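Local coordinates for secreted protein (Streptomyces lividans TK24, PDB 5LXZ) that probably acts as a secreted copper-radical oxidase of the galactose oxidase-like AA5 family, using a mononuclear copper centre, at residues R471-G476 with I496-P501; S417-G422 with L436-Y441; G37-V42 with R60-V65; I412-S417 with P501-R506. The protein carries 1 engineered substitution. All coordinates share one frame; numbering follows the deposited sequence. Where two conformers were deposited one is given.

Contact 1 (R471-G476 with I496-P501). With PO4 (phosphate ion), chain G.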
loop_
_atom_site.group_PDB
_atom_site.type_symbol
_atom_site.label_atom_id
_atom_site.label_comp_id
_atom_site.label_asym_id
_atom_site.label_seq_id
_atom_site.Cartn_x
_atom_site.Cartn_y
_atom_site.Cartn_z
ATOM N N ARG A 471 14.008 11.545 11.848
ATOM C CA ARG A 471 12.666 11.543 12.412
ATOM C C ARG A 471 11.724 11.000 11.373
ATOM O O ARG A 471 12.106 10.788 10.226
ATOM C CB ARG A 471 12.242 12.935 12.818
ATOM C CG ARG A 471 13.134 13.519 13.912
ATOM C CD ARG A 471 12.694 14.916 14.339
ATOM N NE ARG A 471 13.521 15.393 15.440
ATOM C CZ ARG A 471 14.737 15.931 15.305
ATOM N NH1 ARG A 471 15.299 16.091 14.114
ATOM N NH2 ARG A 471 15.421 16.273 16.383
ATOM N N LEU A 472 10.499 10.753 11.800
ATOM C CA LEU A 472 9.486 10.126 10.935
ATOM C C LEU A 472 8.209 10.914 10.941
ATOM O O LEU A 472 7.759 11.406 11.983
ATOM C CB LEU A 472 9.226 8.715 11.375
ATOM C CG LEU A 472 10.451 7.822 11.232
ATOM C CD1 LEU A 472 11.129 7.592 12.595
ATOM C CD2 LEU A 472 10.119 6.495 10.586
ATOM N N MET A 473 7.583 11.008 9.770
ATOM C CA MET A 473 6.307 11.686 9.633
ATOM C C MET A 473 5.217 10.642 9.493
ATOM O O MET A 473 5.374 9.666 8.750
ATOM C CB MET A 473 6.311 12.612 8.428
ATOM C CG MET A 473 5.065 13.434 8.274
ATOM S SD MET A 473 3.733 12.644 7.369
ATOM C CE MET A 473 4.387 12.795 5.707
ATOM N N PHE A 474 4.112 10.873 10.193
ATOM C CA PHE A 474 2.936 10.030 10.159
ATOM C C PHE A 474 1.760 10.842 9.676
ATOM O O PHE A 474 1.585 12.009 10.027
ATOM C CB PHE A 474 2.654 9.480 11.556
ATOM C CG PHE A 474 3.541 8.330 11.932
ATOM C CD1 PHE A 474 4.900 8.543 12.245
ATOM C CD2 PHE A 474 3.051 7.023 12.001
ATOM C CE1 PHE A 474 5.749 7.479 12.586
ATOM C CE2 PHE A 474 3.894 5.987 12.365
ATOM C CZ PHE A 474 5.236 6.190 12.624
ATOM N N PHE A 475 0.926 10.240 8.814
ATOM C CA PHE A 475 -0.188 10.954 8.210
ATOM C C PHE A 475 -1.422 10.095 8.110
ATOM O O PHE A 475 -1.367 8.871 8.207
ATOM C CB PHE A 475 0.185 11.431 6.793
ATOM C CG PHE A 475 0.438 10.306 5.839
ATOM C CD1 PHE A 475 -0.612 9.753 5.091
ATOM C CD2 PHE A 475 1.708 9.781 5.668
ATOM C CE1 PHE A 475 -0.398 8.702 4.207
ATOM C CE2 PHE A 475 1.918 8.726 4.782
ATOM C CZ PHE A 475 0.858 8.194 4.063
ATOM N N GLY A 476 -2.546 10.743 7.842
ATOM C CA GLY A 476 -3.764 10.091 7.479
ATOM C C GLY A 476 -4.608 9.619 8.622
ATOM O O GLY A 476 -4.386 10.029 9.763
ATOM N N ILE A 496 -0.858 15.824 11.124
ATOM C CA ILE A 496 0.377 15.147 10.816
ATOM C C ILE A 496 1.145 15.028 12.148
ATOM O O ILE A 496 1.042 15.957 12.953
ATOM C CB ILE A 496 1.100 16.058 9.793
ATOM C CG1 ILE A 496 0.253 16.204 8.522
ATOM C CG2 ILE A 496 2.468 15.530 9.418
ATOM C CD1 ILE A 496 0.016 14.862 7.823
ATOM N N GLU A 497 1.902 13.962 12.363
ATOM C CA GLU A 497 2.769 13.865 13.524
ATOM C C GLU A 497 4.192 13.643 13.061
ATOM O O GLU A 497 4.440 13.009 12.020
ATOM C CB GLU A 497 2.382 12.709 14.427
ATOM C CG GLU A 497 1.262 12.977 15.398
ATOM C CD GLU A 497 1.043 11.802 16.376
ATOM O OE1 GLU A 497 0.346 10.858 16.037
ATOM O OE2 GLU A 497 1.556 11.823 17.497
ATOM N N ILE A 498 5.130 14.120 13.860
ATOM C CA ILE A 498 6.530 13.745 13.737
ATOM C C ILE A 498 6.944 12.962 14.946
ATOM O O ILE A 498 6.689 13.410 16.078
ATOM C CB ILE A 498 7.396 14.989 13.659
ATOM C CG1 ILE A 498 6.931 15.836 12.513
ATOM C CG2 ILE A 498 8.876 14.653 13.534
ATOM C CD1 ILE A 498 7.030 15.216 11.198
ATOM N N TYR A 499 7.551 11.815 14.731
ATOM C CA TYR A 499 8.125 11.036 15.790
ATOM C C TYR A 499 9.628 11.212 15.783
ATOM O O TYR A 499 10.313 11.012 14.772
ATOM C CB TYR A 499 7.753 9.543 15.672
ATOM C CG TYR A 499 8.381 8.701 16.759
ATOM C CD1 TYR A 499 8.015 8.880 18.084
ATOM C CD2 TYR A 499 9.378 7.792 16.473
ATOM C CE1 TYR A 499 8.599 8.136 19.078
ATOM C CE2 TYR A 499 9.953 7.004 17.451
ATOM C CZ TYR A 499 9.610 7.229 18.782
ATOM O OH TYR A 499 10.215 6.440 19.726
ATOM N N THR A 500 10.188 11.525 16.955
ATOM C CA THR A 500 11.621 11.632 17.141
ATOM C C THR A 500 12.055 10.408 17.953
ATOM O O THR A 500 11.668 10.270 19.129
ATOM C CB THR A 500 11.967 12.912 17.934
ATOM O OG1 THR A 500 11.579 14.052 17.187
ATOM C CG2 THR A 500 13.440 13.002 18.187
ATOM N N PRO A 501 12.827 9.504 17.369
ATOM C CA PRO A 501 13.130 8.252 18.071
ATOM C C PRO A 501 14.132 8.484 19.237
ATOM O O PRO A 501 14.775 9.519 19.279
ATOM C CB PRO A 501 13.758 7.349 16.975
ATOM C CG PRO A 501 13.202 7.943 15.704
ATOM C CD PRO A 501 13.144 9.409 15.926
HETATM P P PO4 G . 18.659 17.474 15.000
HETATM O O1 PO4 G . 19.033 18.920 14.750
HETATM O O2 PO4 G . 17.836 17.029 13.776
HETATM O O3 PO4 G . 19.896 16.623 15.188
HETATM O O4 PO4 G . 17.885 17.335 16.285
#
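Phe474 and Glu497 form an antiparallel hydrogen-bonded pair, Phe474 N reaching Glu497 O at 2.8 Å. Leu472 and Tyr499 make the next such pair, and between them Met473 meets Ile498 across a non-hydrogen-bonded position. The packing is tight along this ladder. On one face the Leu472 side chain crosses Pro501 at about a right angle, with CD1 of Leu472 3.8 Å from Pro501 CG, and also nears the Tyr499 ring edge. On the other, CG anti to the backbone N (chi1 -175°) brings Met473 CG to 3.5 Å from CG2 of Ile496, while CB of Met473 lies 3.9 Å from CD1 of Ile498. Polar ends on the first face are engaged too: Glu497 pairs with Arg458, and Tyr499 OH with Asn12 O.

The Arg471 end is looser and partly exposed. Arg471 lies alongside Thr500, its NE donating to Thr500 OG1 at 2.9 Å through a bent bond (131°), nearly in the guanidinium plane. NH1 and NH2 take separate oxygens of a phosphate, probably from the crystallisation liquor, that Arg509 also holds. A second deposited conformer makes this grip probably part-time. Apolar packing thus yields to an edge where Arg471, paired also with Asp469, can probably hold an anion.

Contact 2 (S417-G422 with L436-Y441)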
loop_
_atom_site.group_PDB
_atom_site.type_symbol
_atom_site.label_atom_id
_atom_site.label_comp_id
_atom_site.label_asym_id
_atom_site.label_seq_id
_atom_site.Cartn_x
_atom_site.Cartn_y
_atom_site.Cartn_z
ATOM N N SER A 417 16.523 -0.827 13.414
ATOM C CA SER A 417 15.209 -1.018 14.000
ATOM C C SER A 417 14.093 -0.728 12.999
ATOM O O SER A 417 14.315 -0.099 11.970
ATOM C CB SER A 417 15.057 -0.199 15.283
ATOM O OG SER A 417 14.933 1.169 15.068
ATOM N N VAL A 418 12.923 -1.266 13.287
ATOM C CA VAL A 418 11.720 -0.990 12.529
ATOM C C VAL A 418 10.682 -0.420 13.482
ATOM O O VAL A 418 10.311 -1.054 14.452
ATOM C CB VAL A 418 11.166 -2.234 11.832
ATOM C CG1 VAL A 418 9.923 -1.872 11.001
ATOM C CG2 VAL A 418 12.227 -2.847 10.930
ATOM N N LEU A 419 10.198 0.758 13.213
ATOM C CA LEU A 419 9.134 1.379 13.980
ATOM C C LEU A 419 7.793 0.863 13.539
ATOM O O LEU A 419 7.436 1.061 12.366
ATOM C CB LEU A 419 9.188 2.897 13.867
ATOM C CG LEU A 419 8.135 3.710 14.593
ATOM C CD1 LEU A 419 8.207 3.529 16.093
ATOM C CD2 LEU A 419 8.231 5.183 14.192
ATOM N N VAL A 420 7.045 0.225 14.433
ATOM C CA VAL A 420 5.739 -0.343 14.163
ATOM C C VAL A 420 4.763 0.378 15.059
ATOM O O VAL A 420 4.895 0.327 16.302
ATOM C CB VAL A 420 5.736 -1.855 14.429
ATOM C CG1 VAL A 420 4.357 -2.426 14.212
ATOM C CG2 VAL A 420 6.767 -2.544 13.561
ATOM N N SER A 421 3.833 1.109 14.476
ATOM C CA SER A 421 3.000 2.047 15.234
ATOM C C SER A 421 1.582 2.103 14.728
ATOM O O SER A 421 1.315 1.957 13.541
ATOM C CB SER A 421 3.658 3.451 15.179
ATOM O OG SER A 421 3.013 4.387 16.021
ATOM N N GLY A 422 0.679 2.430 15.635
ATOM C CA GLY A 422 -0.673 2.717 15.263
ATOM C C GLY A 422 -1.434 1.513 14.786
ATOM O O GLY A 422 -1.142 0.369 15.180
ATOM N N LEU A 436 -3.210 3.337 20.203
ATOM C CA LEU A 436 -2.189 4.387 20.319
ATOM C C LEU A 436 -0.963 3.783 21.026
ATOM O O LEU A 436 -0.631 4.082 22.184
ATOM C CB LEU A 436 -2.732 5.690 20.949
ATOM C CG LEU A 436 -3.508 6.602 19.976
ATOM C CD1 LEU A 436 -4.789 5.963 19.463
ATOM C CD2 LEU A 436 -3.869 7.950 20.584
ATOM N N GLN A 437 -0.274 2.910 20.295
ATOM C CA GLN A 437 0.926 2.228 20.754
ATOM C C GLN A 437 1.946 2.215 19.658
ATOM O O GLN A 437 1.566 2.128 18.471
ATOM C CB GLN A 437 0.688 0.784 21.151
ATOM C CG GLN A 437 -0.296 0.620 22.278
ATOM C CD GLN A 437 -0.523 -0.822 22.653
ATOM O OE1 GLN A 437 -0.015 -1.751 22.031
ATOM N NE2 GLN A 437 -1.348 -1.017 23.683
ATOM N N ALA A 438 3.193 2.369 20.019
ATOM C CA ALA A 438 4.318 2.252 19.109
ATOM C C ALA A 438 5.383 1.360 19.694
ATOM O O ALA A 438 5.608 1.379 20.924
ATOM C CB ALA A 438 4.912 3.610 18.782
ATOM N N ARG A 439 6.103 0.656 18.839
ATOM C CA ARG A 439 7.143 -0.245 19.203
ATOM C C ARG A 439 8.291 -0.124 18.231
ATOM O O ARG A 439 8.101 0.190 17.047
ATOM C CB ARG A 439 6.671 -1.692 19.157
ATOM C CG ARG A 439 5.629 -2.028 20.194
ATOM C CD ARG A 439 4.918 -3.308 19.810
ATOM N NE ARG A 439 4.022 -3.733 20.889
ATOM C CZ ARG A 439 2.854 -3.173 21.173
ATOM N NH1 ARG A 439 2.340 -2.202 20.429
ATOM N NH2 ARG A 439 2.154 -3.592 22.252
ATOM N N LEU A 440 9.476 -0.413 18.722
ATOM C CA LEU A 440 10.615 -0.701 17.886
ATOM C C LEU A 440 10.844 -2.186 17.810
ATOM O O LEU A 440 10.974 -2.864 18.856
ATOM C CB LEU A 440 11.874 0.009 18.391
ATOM C CG LEU A 440 11.889 1.521 18.366
ATOM C CD1 LEU A 440 13.105 2.024 19.109
ATOM C CD2 LEU A 440 11.844 2.100 16.953
ATOM N N TYR A 441 10.888 -2.740 16.601
ATOM C CA TYR A 441 11.311 -4.122 16.379
ATOM C C TYR A 441 12.813 -4.110 16.184
ATOM O O TYR A 441 13.351 -3.292 15.434
ATOM C CB TYR A 441 10.652 -4.695 15.130
ATOM C CG TYR A 441 11.161 -6.062 14.803
ATOM C CD1 TYR A 441 10.882 -7.155 15.638
ATOM C CD2 TYR A 441 11.989 -6.277 13.718
ATOM C CE1 TYR A 441 11.426 -8.408 15.365
ATOM C CE2 TYR A 441 12.480 -7.515 13.420
ATOM C CZ TYR A 441 12.210 -8.590 14.253
ATOM O OH TYR A 441 12.746 -9.816 13.958
HETATM O O HOH W 1 3.041 -1.138 17.884
HETATM O O HOH W 2 0.428 -0.316 17.305
#
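Leu419 leans obliquely across Leu440, its CD1 4.0 Å from CD2 of Leu440. With CG anti to the backbone N (chi1 179°), the Leu419 side chain brings that same CD1 to 3.5 Å from Arg439 O as well. Farther along this face the strands draw in: Ser421 and Ala438 are small enough for their CA atoms to come within 4.1 Å, and OG of Ser421 rests 3.4 Å from the Ala438 methyl. Val418, Tyr441, Val420 and Arg439 occupy the reverse face, where Val418 touches Tyr441 through their CB atoms and the phenol leads away to Asn446.

The backbone ladder runs through the pairs Val418 with Tyr441 and Val420 with Arg439, and is prolonged by Gly422 N bonding to Gln437 O. Around it Arg439 builds a second, side-chain network. Its guanidinium grips Gln437 end-on, NH1 and NH2 each standing 2.9 Å from the single oxygen OE1 of Gln437, with OE1 in the guanidinium plane, though NH2 stands above the amide carbonyl plane. NH1 also donates to a water, which in turn donates a hydrogen bond to Val420 O, an acceptor already bonded to Arg439 N. A leucine in place of Arg439 would probably leave Gln437 OE1 without both its donors and free the amide to turn, although NE2 of Gln437 would keep Glu402. Antiparallel neighbours of this kind are the two inner strands of a four-stranded blade, here within a Kelch motif of a beta-propeller.

Contact 3 (G37-V42 with R60-V65)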
loop_
_atom_site.group_PDB
_atom_site.type_symbol
_atom_site.label_atom_id
_atom_site.label_comp_id
_atom_site.label_asym_id
_atom_site.label_seq_id
_atom_site.Cartn_x
_atom_site.Cartn_y
_atom_site.Cartn_z
ATOM N N GLY A 37 14.566 15.936 -0.571
ATOM C CA GLY A 37 14.379 16.044 0.834
ATOM C C GLY A 37 12.982 16.482 1.236
ATOM O O GLY A 37 12.698 16.553 2.421
ATOM N N LYS A 38 12.127 16.752 0.258
ATOM C CA LYS A 38 10.763 17.161 0.519
ATOM C C LYS A 38 9.836 15.967 0.411
ATOM O O LYS A 38 10.198 14.940 -0.191
ATOM C CB LYS A 38 10.385 18.246 -0.458
ATOM C CG LYS A 38 11.332 19.445 -0.288
ATOM C CD LYS A 38 10.902 20.568 -1.155
ATOM C CE LYS A 38 11.951 21.666 -1.233
ATOM N NZ LYS A 38 11.397 22.729 -2.124
ATOM N N VAL A 39 8.656 16.101 0.994
ATOM C CA VAL A 39 7.675 15.018 1.006
ATOM C C VAL A 39 6.505 15.383 0.142
ATOM O O VAL A 39 5.881 16.441 0.335
ATOM C CB VAL A 39 7.203 14.721 2.425
ATOM C CG1 VAL A 39 6.189 13.594 2.449
ATOM C CG2 VAL A 39 8.385 14.405 3.337
ATOM N N LEU A 40 6.190 14.502 -0.803
ATOM C CA LEU A 40 4.998 14.606 -1.626
ATOM C C LEU A 40 3.841 13.989 -0.844
ATOM O O LEU A 40 3.951 12.856 -0.367
ATOM C CB LEU A 40 5.200 13.860 -2.928
ATOM C CG LEU A 40 4.006 13.886 -3.877
ATOM C CD1 LEU A 40 3.851 15.265 -4.458
ATOM C CD2 LEU A 40 4.153 12.785 -4.939
ATOM N N MET A 41 2.760 14.732 -0.669
ATOM C CA MET A 41 1.591 14.278 0.068
ATOM C C MET A 41 0.396 14.341 -0.862
ATOM O O MET A 41 -0.010 15.444 -1.294
ATOM C CB MET A 41 1.394 15.169 1.291
ATOM C CG MET A 41 2.616 15.156 2.205
ATOM S SD MET A 41 2.552 16.361 3.535
ATOM C CE MET A 41 1.394 15.482 4.581
ATOM N N VAL A 42 -0.196 13.200 -1.168
ATOM C CA VAL A 42 -1.230 13.124 -2.177
ATOM C C VAL A 42 -2.561 12.764 -1.534
ATOM O O VAL A 42 -2.685 11.773 -0.823
ATOM C CB VAL A 42 -0.909 12.110 -3.288
ATOM C CG1 VAL A 42 -1.952 12.173 -4.381
ATOM C CG2 VAL A 42 0.475 12.344 -3.860
ATOM N N ARG A 60 0.174 18.166 -1.841
ATOM C CA ARG A 60 1.114 19.082 -1.227
ATOM C C ARG A 60 2.543 18.635 -1.360
ATOM O O ARG A 60 2.819 17.451 -1.464
ATOM C CB ARG A 60 0.810 19.276 0.255
ATOM C CG ARG A 60 -0.640 19.606 0.590
ATOM C CD ARG A 60 -1.033 20.989 0.132
ATOM N NE ARG A 60 -2.458 21.173 0.419
ATOM C CZ ARG A 60 -3.475 21.124 -0.441
ATOM N NH1 ARG A 60 -3.298 20.964 -1.740
ATOM N NH2 ARG A 60 -4.721 21.270 0.005
ATOM N N ILE A 61 3.467 19.586 -1.329
ATOM C CA ILE A 61 4.883 19.338 -1.068
ATOM C C ILE A 61 5.240 20.016 0.228
ATOM O O ILE A 61 4.994 21.233 0.395
ATOM C CB ILE A 61 5.753 19.886 -2.178
ATOM C CG1 ILE A 61 5.542 19.051 -3.412
ATOM C CG2 ILE A 61 7.241 19.922 -1.751
ATOM C CD1 ILE A 61 6.283 19.569 -4.595
ATOM N N TRP A 62 5.798 19.242 1.158
ATOM C CA TRP A 62 6.148 19.707 2.472
ATOM C C TRP A 62 7.649 19.632 2.612
ATOM O O TRP A 62 8.262 18.603 2.307
ATOM C CB TRP A 62 5.468 18.846 3.515
ATOM C CG TRP A 62 5.906 19.072 4.926
ATOM C CD1 TRP A 62 5.889 20.251 5.621
ATOM C CD2 TRP A 62 6.401 18.085 5.831
ATOM N NE1 TRP A 62 6.360 20.059 6.907
ATOM C CE2 TRP A 62 6.666 18.734 7.067
ATOM C CE3 TRP A 62 6.672 16.711 5.710
ATOM C CZ2 TRP A 62 7.193 18.053 8.182
ATOM C CZ3 TRP A 62 7.192 16.035 6.813
ATOM C CH2 TRP A 62 7.436 16.701 8.028
ATOM N N ASP A 63 8.263 20.743 3.038
ATOM C CA ASP A 63 9.695 20.786 3.293
ATOM C C ASP A 63 9.863 20.613 4.788
ATOM O O ASP A 63 9.528 21.521 5.561
ATOM C CB ASP A 63 10.257 22.109 2.802
ATOM C CG ASP A 63 11.737 22.252 3.042
ATOM O OD1 ASP A 63 12.285 21.587 3.910
ATOM O OD2 ASP A 63 12.353 23.066 2.330
ATOM N N PRO A 64 10.343 19.442 5.227
ATOM C CA PRO A 64 10.456 19.237 6.658
ATOM C C PRO A 64 11.528 20.091 7.327
ATOM O O PRO A 64 11.423 20.274 8.535
ATOM C CB PRO A 64 10.760 17.746 6.807
ATOM C CG PRO A 64 11.138 17.272 5.474
ATOM C CD PRO A 64 10.662 18.228 4.446
ATOM N N VAL A 65 12.508 20.588 6.587
ATOM C CA VAL A 65 13.611 21.357 7.192
ATOM C C VAL A 65 13.087 22.778 7.472
ATOM O O VAL A 65 13.182 23.283 8.589
ATOM C CB VAL A 65 14.856 21.364 6.287
ATOM C CG1 VAL A 65 15.962 22.258 6.858
ATOM C CG2 VAL A 65 15.408 19.941 6.126
HETATM O O HOH W 3 11.076 24.628 0.725
#
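Val39 and Trp62 run alongside one another, with CG2 of Val39 3.7 Å from CE3 of the indole. Met41 joins them: its SD is 3.8 Å from Trp62 CB and approaches the five-membered ring obliquely, a Met-aromatic contact. CG anti to the backbone N (chi1 171°), beside the carbonyl carbon, leans the Trp62 indole toward Pro64, whose CA lies over one face near the rim. Phe20 adds an edge-to-face ring contact.

Behind lies an antiparallel ladder. Val39 and Trp62 exchange two backbone bonds, N to O, of 2.9 Å; Met41 and Arg60 do the same at 2.8 Å. The Arg60 guanidinium leads away to the Tyr24 carbonyl and the Asp58 carboxylate.

At the end away from the connecting residues, the methylenes of Lys38 cross Ile61, CD of Lys38 3.8 Å from CG2 of Ile61. Lys38 NZ is 4.6 Å from OD2 of Asp63, beyond a salt bridge; a water bonded to Asp63 links weakly to the amine, whose firm partner is Glu234. An alanine replacing Lys38 would probably strand the Glu234 carboxylate without its mate and remove part of the cover of the Ile61 CG2 methyl. Asp63 is fixed by an Asx turn, OD1 accepting from Val65 N. Backbone hydrogen bonds thus carry the pairing and apolar side chains pack its faces; the charge of buried Arg60 is met by Asp58, while water probably screens Lys38 and Asp63.

Contact 4 (I412-S417 with P501-R506)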
loop_
_atom_site.group_PDB
_atom_site.type_symbol
_atom_site.label_atom_id
_atom_site.label_comp_id
_atom_site.label_asym_id
_atom_site.label_seq_id
_atom_site.Cartn_x
_atom_site.Cartn_y
_atom_site.Cartn_z
ATOM N N ILE A 412 11.312 1.388 8.374
ATOM C CA ILE A 412 12.692 1.036 8.690
ATOM C C ILE A 412 13.446 2.277 9.156
ATOM O O ILE A 412 13.309 3.357 8.569
ATOM C CB ILE A 412 13.394 0.484 7.454
ATOM C CG1 ILE A 412 12.697 -0.801 6.960
ATOM C CG2 ILE A 412 14.856 0.227 7.734
ATOM C CD1 ILE A 412 13.192 -1.197 5.583
ATOM N N LEU A 413 14.201 2.156 10.250
ATOM C CA LEU A 413 15.052 3.235 10.744
ATOM C C LEU A 413 16.522 2.943 10.454
ATOM O O LEU A 413 16.901 1.785 10.263
ATOM C CB LEU A 413 14.885 3.379 12.271
ATOM C CG LEU A 413 13.714 4.268 12.733
ATOM C CD1 LEU A 413 12.401 4.032 12.082
ATOM C CD2 LEU A 413 13.590 4.218 14.262
ATOM N N PRO A 414 17.359 3.987 10.488
ATOM C CA PRO A 414 18.769 3.820 10.115
ATOM C C PRO A 414 19.671 3.035 11.048
ATOM O O PRO A 414 20.805 2.708 10.659
ATOM C CB PRO A 414 19.261 5.251 9.924
ATOM C CG PRO A 414 18.348 6.067 10.696
ATOM C CD PRO A 414 17.006 5.401 10.647
ATOM N N ASP A 415 19.180 2.701 12.231
ATOM C CA ASP A 415 19.907 1.847 13.151
ATOM C C ASP A 415 19.533 0.364 13.026
ATOM O O ASP A 415 19.928 -0.442 13.862
ATOM C CB ASP A 415 19.729 2.330 14.587
ATOM C CG ASP A 415 18.309 2.226 15.070
ATOM O OD1 ASP A 415 17.387 1.967 14.263
ATOM O OD2 ASP A 415 18.085 2.393 16.282
ATOM N N ASP A 416 18.733 0.021 12.005
ATOM C CA ASP A 416 18.225 -1.343 11.748
ATOM C C ASP A 416 17.012 -1.718 12.574
ATOM O O ASP A 416 16.482 -2.844 12.416
ATOM C CB ASP A 416 19.268 -2.438 11.826
ATOM C CG ASP A 416 20.396 -2.249 10.871
ATOM O OD1 ASP A 416 20.213 -1.653 9.794
ATOM O OD2 ASP A 416 21.516 -2.755 11.156
ATOM N N SER A 417 16.523 -0.827 13.414
ATOM C CA SER A 417 15.209 -1.018 14.000
ATOM C C SER A 417 14.093 -0.728 12.999
ATOM O O SER A 417 14.315 -0.099 11.970
ATOM C CB SER A 417 15.057 -0.199 15.283
ATOM O OG SER A 417 14.933 1.169 15.068
ATOM N N PRO A 501 12.827 9.504 17.369
ATOM C CA PRO A 501 13.130 8.252 18.071
ATOM C C PRO A 501 14.132 8.484 19.237
ATOM O O PRO A 501 14.775 9.519 19.279
ATOM C CB PRO A 501 13.758 7.349 16.975
ATOM C CG PRO A 501 13.202 7.943 15.704
ATOM C CD PRO A 501 13.144 9.409 15.926
ATOM N N PRO A 502 14.291 7.495 20.093
ATOM C CA PRO A 502 15.214 7.634 21.236
ATOM C C PRO A 502 16.620 8.029 20.818
ATOM O O PRO A 502 17.320 8.754 21.544
ATOM C CB PRO A 502 15.228 6.229 21.806
ATOM C CG PRO A 502 13.895 5.647 21.464
ATOM C CD PRO A 502 13.552 6.228 20.132
ATOM N N TYR A 503 17.057 7.590 19.627
ATOM C CA TYR A 503 18.427 7.865 19.184
ATOM C C TYR A 503 18.767 9.329 18.966
ATOM O O TYR A 503 19.962 9.658 18.815
ATOM C CB TYR A 503 18.823 6.974 17.987
ATOM C CG TYR A 503 17.994 7.051 16.693
ATOM C CD1 TYR A 503 17.581 8.255 16.172
ATOM C CD2 TYR A 503 17.706 5.909 15.986
ATOM C CE1 TYR A 503 16.852 8.335 15.001
ATOM C CE2 TYR A 503 16.982 5.970 14.790
ATOM C CZ TYR A 503 16.565 7.182 14.314
ATOM O OH TYR A 503 15.840 7.234 13.129
ATOM N N LEU A 504 17.771 10.216 18.962
ATOM C CA LEU A 504 18.043 11.631 18.898
ATOM C C LEU A 504 18.017 12.315 20.260
ATOM O O LEU A 504 18.194 13.532 20.310
ATOM C CB LEU A 504 17.105 12.314 17.949
ATOM C CG LEU A 504 17.246 11.838 16.492
ATOM C CD1 LEU A 504 16.455 12.726 15.576
ATOM C CD2 LEU A 504 18.692 11.719 16.016
ATOM N N TYR A 505 17.845 11.534 21.312
ATOM C CA TYR A 505 17.839 12.023 22.732
ATOM C C TYR A 505 18.995 11.482 23.527
ATOM O O TYR A 505 18.857 11.179 24.728
ATOM C CB TYR A 505 16.518 11.641 23.387
ATOM C CG TYR A 505 15.377 12.443 22.868
ATOM C CD1 TYR A 505 15.220 13.794 23.233
ATOM C CD2 TYR A 505 14.429 11.898 21.981
ATOM C CE1 TYR A 505 14.188 14.556 22.749
ATOM C CE2 TYR A 505 13.369 12.658 21.520
ATOM C CZ TYR A 505 13.253 14.002 21.877
ATOM O OH TYR A 505 12.235 14.816 21.436
ATOM N N ARG A 506 20.132 11.396 22.849
ATOM C CA ARG A 506 21.326 10.704 23.317
ATOM C C ARG A 506 22.486 11.701 23.187
ATOM O O ARG A 506 22.269 12.913 23.299
ATOM C CB ARG A 506 21.510 9.412 22.491
ATOM C CG ARG A 506 21.196 8.166 23.296
ATOM C CD ARG A 506 20.218 7.271 22.566
ATOM N NE ARG A 506 19.355 6.511 23.465
ATOM C CZ ARG A 506 18.663 5.452 23.072
ATOM N NH1 ARG A 506 18.748 5.062 21.802
ATOM N NH2 ARG A 506 17.892 4.781 23.926
#
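Tyr503 and Asp415 both place CG between the backbone N and the carbonyl carbon (chi1 59° and 65°), and these torsions swing the phenol ring and the carboxylate towards each other. OD2 of Asp415 arrives at the ring edge, 3.5 Å from CD2 of Tyr503, with the carboxylate and ring planes nearly perpendicular at 87°. Farther out, Pro414 crosses the phenol at about a right angle, its CD 3.3 Å from Tyr503 OH, and Leu413 slants by with CD2 3.9 Å from CE2 of Tyr503. One ring face is covered by Pro501, whose CB sits over the centre.

Leu413 to Asp416 form a type I beta turn, the tip of the hairpin between strands 409-412 and 418-421 of a propeller blade, whereas Tyr503 belongs to a short 3-10 turn leaving strand 496-500. The carboxylate is held in place from within its own hairpin. OD1 of Asp415 accepts from Ser417 OG on its syn lone pair at 2.7 Å and, from above the carboxylate plane, from Ser417 N, completing an Asx turn. Tyr503 OH is likewise occupied, bonding to the carbonyl of Gly470, while Asp416 at the turn reaches across to Arg539 and Lys537 of the C-terminal early-set domain.

From the N terminus, contact 3 comes first, closing the loop between residues 42 and 60 within one blade, in series with all the others. Contact 4 opens next, at 412-417, and spans the longest loop, shutting only at 501-506. Nested inside it are contact 2, which shares Ser417 with it, and contact 1, which shares Pro501; these two follow one another without crossing. In space contact 1 lies between its neighbours: Phe474 and Tyr499 pack on Leu419 of contact 2, while Ile498 and Met473 pack on Trp62 of contact 3. Three successive blades are thereby joined, and contact 4 ties two of them at their ends.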